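Local coordinates for protein DyP (Bjerkandera adusta, PDB 3VXJ) that is a dye-decolorizing peroxidase that carries heme b and probably uses hydrogen peroxide to oxidise dyes and phenolic compounds, at residues T35-A40 with S144-V149; T43-R48 with S434-T439. One frame throughout, in Å; residues are numbered along the deposited sequence.

In the fold
Both interactions use helix 34-48, which lies in the connection from strand 23-31 to strand 65-71 of the sheet formed by 65-71, 119-125, 23-31 and 146-155. Interaction 1 engages the first half of that helix and interaction 2 its last turns, with centres about 14 Å apart. Along the chain the order is 35-40, 43-48, 144-149, 434-439, and the two pairings cross. Interaction 1 stays inside the N-terminal alpha+beta unit, whereas interaction 2 reaches helix 433-440, which follows strand 420-430 of the second four-stranded sheet. One helix therefore packs against strand 146-155 of its own unit and also against the C-terminal helix, away from the heme and the dimethoxyphenol sites.

Interaction 1: residues T35-A40 with S144-V149; sequences TSFKTA and SSITQV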
loop_
_atom_site.group_PDB
_atom_site.type_symbol
_atom_site.label_atom_id
_atom_site.label_comp_id
_atom_site.label_asym_id
_atom_site.label_seq_id
_atom_site.Cartn_x
_atom_site.Cartn_y
_atom_site.Cartn_z
ATOM N N THR A 35 -18.807 20.541 17.149
ATOM C CA THR A 35 -19.495 21.649 16.476
ATOM C C THR A 35 -18.500 22.527 15.725
ATOM O O THR A 35 -18.728 22.871 14.563
ATOM C CB THR A 35 -20.339 22.482 17.464
ATOM O OG1 THR A 35 -21.309 21.631 18.088
ATOM C CG2 THR A 35 -21.072 23.617 16.744
ATOM N N SER A 36 -17.388 22.859 16.379
ATOM C CA SER A 36 -16.365 23.697 15.762
ATOM C C SER A 36 -15.648 22.973 14.620
ATOM O O SER A 36 -15.337 23.584 13.596
ATOM C CB SER A 36 -15.381 24.206 16.814
ATOM O OG SER A 36 -16.071 24.950 17.807
ATOM N N PHE A 37 -15.414 21.673 14.782
ATOM C CA PHE A 37 -14.834 20.870 13.713
ATOM C C PHE A 37 -15.712 20.855 12.459
ATOM O O PHE A 37 -15.208 21.007 11.346
ATOM C CB PHE A 37 -14.567 19.434 14.174
ATOM C CG PHE A 37 -13.961 18.579 13.108
ATOM C CD1 PHE A 37 -12.584 18.560 12.923
ATOM C CD2 PHE A 37 -14.769 17.825 12.260
ATOM C CE1 PHE A 37 -12.018 17.774 11.920
ATOM C CE2 PHE A 37 -14.211 17.045 11.256
ATOM C CZ PHE A 37 -12.834 17.015 11.098
ATOM N N LYS A 38 -17.015 20.670 12.649
ATOM C CA LYS A 38 -17.947 20.561 11.535
ATOM C C LYS A 38 -18.034 21.840 10.709
ATOM O O LYS A 38 -18.038 21.772 9.488
ATOM C CB LYS A 38 -19.327 20.133 12.028
ATOM C CG LYS A 38 -19.354 18.681 12.495
ATOM C CD LYS A 38 -20.702 18.278 13.021
ATOM C CE LYS A 38 -20.624 16.866 13.562
ATOM N NZ LYS A 38 -21.958 16.245 13.681
ATOM N N THR A 39 -18.079 23.005 11.356
ATOM C CA THR A 39 -18.095 24.250 10.602
ATOM C C THR A 39 -16.751 24.494 9.908
ATOM O O THR A 39 -16.722 24.925 8.751
ATOM C CB THR A 39 -18.569 25.459 11.448
ATOM O OG1 THR A 39 -18.556 26.645 10.638
ATOM C CG2 THR A 39 -17.696 25.671 12.691
ATOM N N ALA A 40 -15.648 24.192 10.591
ATOM C CA ALA A 40 -14.330 24.258 9.942
ATOM C C ALA A 40 -14.278 23.341 8.709
ATOM O O ALA A 40 -13.716 23.713 7.682
ATOM C CB ALA A 40 -13.222 23.910 10.925
ATOM N N SER A 144 -8.337 25.062 17.484
ATOM C CA SER A 144 -8.394 24.155 18.628
ATOM C C SER A 144 -9.513 23.109 18.541
ATOM O O SER A 144 -9.672 22.314 19.465
ATOM C CB SER A 144 -8.523 24.953 19.925
ATOM O OG SER A 144 -9.731 25.678 19.934
ATOM N N SER A 145 -10.273 23.091 17.440
ATOM C CA SER A 145 -11.291 22.049 17.239
ATOM C C SER A 145 -10.654 20.673 17.050
ATOM O O SER A 145 -11.320 19.655 17.207
ATOM C CB SER A 145 -12.232 22.371 16.070
ATOM O OG SER A 145 -11.622 22.153 14.802
ATOM N N ILE A 146 -9.365 20.663 16.711
ATOM C CA ILE A 146 -8.585 19.429 16.606
ATOM C C ILE A 146 -7.272 19.522 17.375
ATOM O O ILE A 146 -6.783 20.618 17.682
ATOM C CB ILE A 146 -8.259 19.028 15.131
ATOM C CG1 ILE A 146 -7.296 20.027 14.473
ATOM C CG2 ILE A 146 -9.545 18.811 14.319
ATOM C CD1 ILE A 146 -6.857 19.639 13.067
ATOM N N THR A 147 -6.725 18.354 17.697
ATOM C CA THR A 147 -5.342 18.238 18.145
ATOM C C THR A 147 -4.634 17.340 17.144
ATOM O O THR A 147 -5.100 16.236 16.832
ATOM C CB THR A 147 -5.233 17.644 19.565
ATOM O OG1 THR A 147 -5.833 18.546 20.501
ATOM C CG2 THR A 147 -3.774 17.429 19.964
ATOM N N GLN A 148 -3.521 17.827 16.619
ATOM C CA GLN A 148 -2.696 17.048 15.719
ATOM C C GLN A 148 -1.789 16.171 16.580
ATOM O O GLN A 148 -0.885 16.671 17.260
ATOM C CB GLN A 148 -1.919 17.979 14.786
ATOM C CG GLN A 148 -2.848 18.773 13.854
ATOM C CD GLN A 148 -2.163 19.902 13.110
ATOM O OE1 GLN A 148 -1.032 19.763 12.641
ATOM N NE2 GLN A 148 -2.859 21.026 12.982
ATOM N N VAL A 149 -2.075 14.872 16.589
ATOM C CA VAL A 149 -1.414 13.929 17.501
ATOM C C VAL A 149 -0.128 13.338 16.924
ATOM O O VAL A 149 0.734 12.856 17.672
ATOM C CB VAL A 149 -2.382 12.808 17.992
ATOM C CG1 VAL A 149 -3.525 13.417 18.808
ATOM C CG2 VAL A 149 -2.939 11.981 16.826
#
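Phe37 lies against Ser145 and Ile146 where helix 34-48 passes the beginning of strand 146-155. Its CB starts beside the hydroxyl of the serine, 4.1 Å from Ser145 OG. CG stands anti to the backbone N (chi1 -180°), which carries the ring off the helix toward the strand. There the ring atom CD1 comes within 3.4 Å of Ile146 CG2, and CE1 of Phe37 is 3.6 Å from the same CG2 methyl. The methyl thus sits at the ring edge, near the ring plane, and is not laid over a face. Further along, the ring meets that of Phe142 with the planes at about 40°, and it also touches Val31 and Leu79.

At the helix backbone, Ser145 CB lies 3.5 Å from Phe37 N and 3.7 Å from Ser36 CB. The serine hydroxyl does not bond across the contact but turns back to the carbonyl oxygen of Phe142, at the end of helix 128-142. Ile146 in turn packs on Phe29 and Ile138, so the methyl at the phenylalanine edge belongs to the layer between the sheet and its helices.

With no hydrogen bond joining the two segments, and with the buried serine hydroxyl bonded to Phe142 O, three residues earlier, the contact rests on van der Waals packing and probably on the burial of apolar surface, with no polar bond to fix its direction.

Interaction 2: residues T43-R48 with S434-T439; sequences TYVPER and SALTAT
Thr437, whose methyl meets Val45 across the contact, is one of two residues that converge on the carbonyl oxygen Ser434 O. The main bond to Ser434 O comes from Ala438 N at 2.8 Å. Thr437 adds two weak ones: its N lies 3.2 Å from Ser434 O, and its hydroxyl OG1 donates to that oxygen over 3.4 Å. The hydroxyl faces back to its own helix, and with chi1 at 61° CG2 stands anti to the carbonyl carbon and points at helix 34-48.

That methyl, Thr437 CG2, lies over Val45 CB at 3.7 Å and is 4.0 Å from each of the valine branches, Val45 CG1 and Val45 CG2. The second of these also serves another neighbour: Val45 CG2 approaches both Leu436 CD1 and Leu436 CB at 3.9 Å. Val45 is therefore the single residue of 43-48 that fits against two consecutive side chains. Leu436 also packs on Phe71 and Pro431 and touches Gln12. Elsewhere on helix 34-48, Tyr44 meets the ring of Phe142 edge-to-face, and Arg48 forms a salt bridge with Asp137.

The arrangement is plain helix-helix packing of branched aliphatic side chains and a threonine methyl. It joins the helix that follows the first strand, 23-31, of the N-terminal ferredoxin-like unit to the short helix near the C-terminus that follows the second sheet, consistent with the paired alpha+beta units of DyP-type peroxidases.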
loop_
_atom_site.group_PDB
_atom_site.type_symbol
_atom_site.label_atom_id
_atom_site.label_comp_id
_atom_site.label_asym_id
_atom_site.label_seq_id
_atom_site.Cartn_x
_atom_site.Cartn_y
_atom_site.Cartn_z
ATOM N N THR A 43 -16.013 24.782 5.716
ATOM C CA THR A 43 -15.125 25.793 5.141
ATOM C C THR A 43 -14.017 25.142 4.312
ATOM O O THR A 43 -13.696 25.585 3.206
ATOM C CB THR A 43 -14.453 26.631 6.253
ATOM O OG1 THR A 43 -15.459 27.241 7.067
ATOM C CG2 THR A 43 -13.571 27.711 5.662
ATOM N N TYR A 44 -13.432 24.093 4.872
ATOM C CA TYR A 44 -12.241 23.465 4.316
ATOM C C TYR A 44 -12.490 22.687 3.020
ATOM O O TYR A 44 -11.722 22.806 2.064
ATOM C CB TYR A 44 -11.618 22.556 5.379
ATOM C CG TYR A 44 -10.233 22.077 5.035
ATOM C CD1 TYR A 44 -9.136 22.920 5.191
ATOM C CD2 TYR A 44 -10.017 20.782 4.562
ATOM C CE1 TYR A 44 -7.861 22.490 4.876
ATOM C CE2 TYR A 44 -8.750 20.338 4.236
ATOM C CZ TYR A 44 -7.675 21.195 4.398
ATOM O OH TYR A 44 -6.412 20.770 4.078
ATOM N N VAL A 45 -13.570 21.912 2.981
ATOM C CA VAL A 45 -13.760 20.931 1.908
ATOM C C VAL A 45 -13.772 21.533 0.493
ATOM O O VAL A 45 -12.981 21.104 -0.346
ATOM C CB VAL A 45 -14.973 20.001 2.176
ATOM C CG1 VAL A 45 -15.312 19.152 0.941
ATOM C CG2 VAL A 45 -14.695 19.113 3.360
ATOM N N PRO A 46 -14.631 22.543 0.232
ATOM C CA PRO A 46 -14.667 23.082 -1.131
ATOM C C PRO A 46 -13.351 23.719 -1.565
ATOM O O PRO A 46 -13.065 23.783 -2.761
ATOM C CB PRO A 46 -15.771 24.154 -1.068
ATOM C CG PRO A 46 -15.916 24.473 0.379
ATOM C CD PRO A 46 -15.623 23.203 1.103
ATOM N N GLU A 47 -12.556 24.173 -0.599
ATOM C CA GLU A 47 -11.292 24.858 -0.872
ATOM C C GLU A 47 -10.111 23.926 -1.139
ATOM O O GLU A 47 -9.240 24.240 -1.951
ATOM C CB GLU A 47 -10.933 25.807 0.283
ATOM C CG GLU A 47 -11.956 26.909 0.557
ATOM C CD GLU A 47 -12.390 27.664 -0.693
ATOM O OE1 GLU A 47 -11.518 28.190 -1.422
ATOM O OE2 GLU A 47 -13.615 27.737 -0.945
ATOM N N ARG A 48 -10.088 22.791 -0.448
ATOM C CA ARG A 48 -8.868 21.988 -0.338
ATOM C C ARG A 48 -8.969 20.513 -0.720
ATOM O O ARG A 48 -7.959 19.901 -1.067
ATOM C CB ARG A 48 -8.308 22.088 1.085
ATOM C CG ARG A 48 -7.894 23.501 1.505
ATOM C CD ARG A 48 -6.578 23.920 0.869
ATOM N NE ARG A 48 -6.128 25.211 1.383
ATOM C CZ ARG A 48 -5.985 26.315 0.656
ATOM N NH1 ARG A 48 -6.236 26.302 -0.648
ATOM N NH2 ARG A 48 -5.572 27.432 1.236
ATOM N N SER A 434 -19.119 15.128 -1.275
ATOM C CA SER A 434 -20.428 15.605 -0.835
ATOM C C SER A 434 -20.763 15.079 0.562
ATOM O O SER A 434 -21.292 15.817 1.387
ATOM C CB SER A 434 -21.524 15.251 -1.853
ATOM O OG SER A 434 -21.641 13.852 -2.030
ATOM N N ALA A 435 -20.425 13.820 0.853
ATOM C CA ALA A 435 -20.722 13.268 2.176
ATOM C C ALA A 435 -19.958 13.978 3.289
ATOM O O ALA A 435 -20.455 14.088 4.408
ATOM C CB ALA A 435 -20.469 11.774 2.216
ATOM N N LEU A 436 -18.760 14.471 2.981
ATOM C CA LEU A 436 -17.994 15.230 3.966
ATOM C C LEU A 436 -18.787 16.395 4.546
ATOM O O LEU A 436 -18.784 16.617 5.756
ATOM C CB LEU A 436 -16.684 15.734 3.369
ATOM C CG LEU A 436 -15.571 14.700 3.185
ATOM C CD1 LEU A 436 -14.412 15.340 2.459
ATOM C CD2 LEU A 436 -15.102 14.119 4.514
ATOM N N THR A 437 -19.470 17.133 3.678
ATOM C CA THR A 437 -20.222 18.304 4.123
ATOM C C THR A 437 -21.695 18.018 4.430
ATOM O O THR A 437 -22.252 18.601 5.368
ATOM C CB THR A 437 -20.072 19.492 3.137
ATOM O OG1 THR A 437 -20.584 19.129 1.847
ATOM C CG2 THR A 437 -18.602 19.883 3.016
ATOM N N ALA A 438 -22.316 17.124 3.659
ATOM C CA ALA A 438 -23.750 16.842 3.800
ATOM C C ALA A 438 -24.061 15.875 4.940
ATOM O O ALA A 438 -25.171 15.881 5.478
ATOM C CB ALA A 438 -24.332 16.322 2.487
ATOM N N THR A 439 -23.084 15.054 5.311
ATOM C CA THR A 439 -23.285 14.040 6.349
ATOM C C THR A 439 -22.340 14.241 7.525
ATOM O O THR A 439 -22.792 14.488 8.649
ATOM C CB THR A 439 -23.141 12.607 5.793
ATOM O OG1 THR A 439 -24.055 12.430 4.706
ATOM C CG2 THR A 439 -23.441 11.571 6.872
#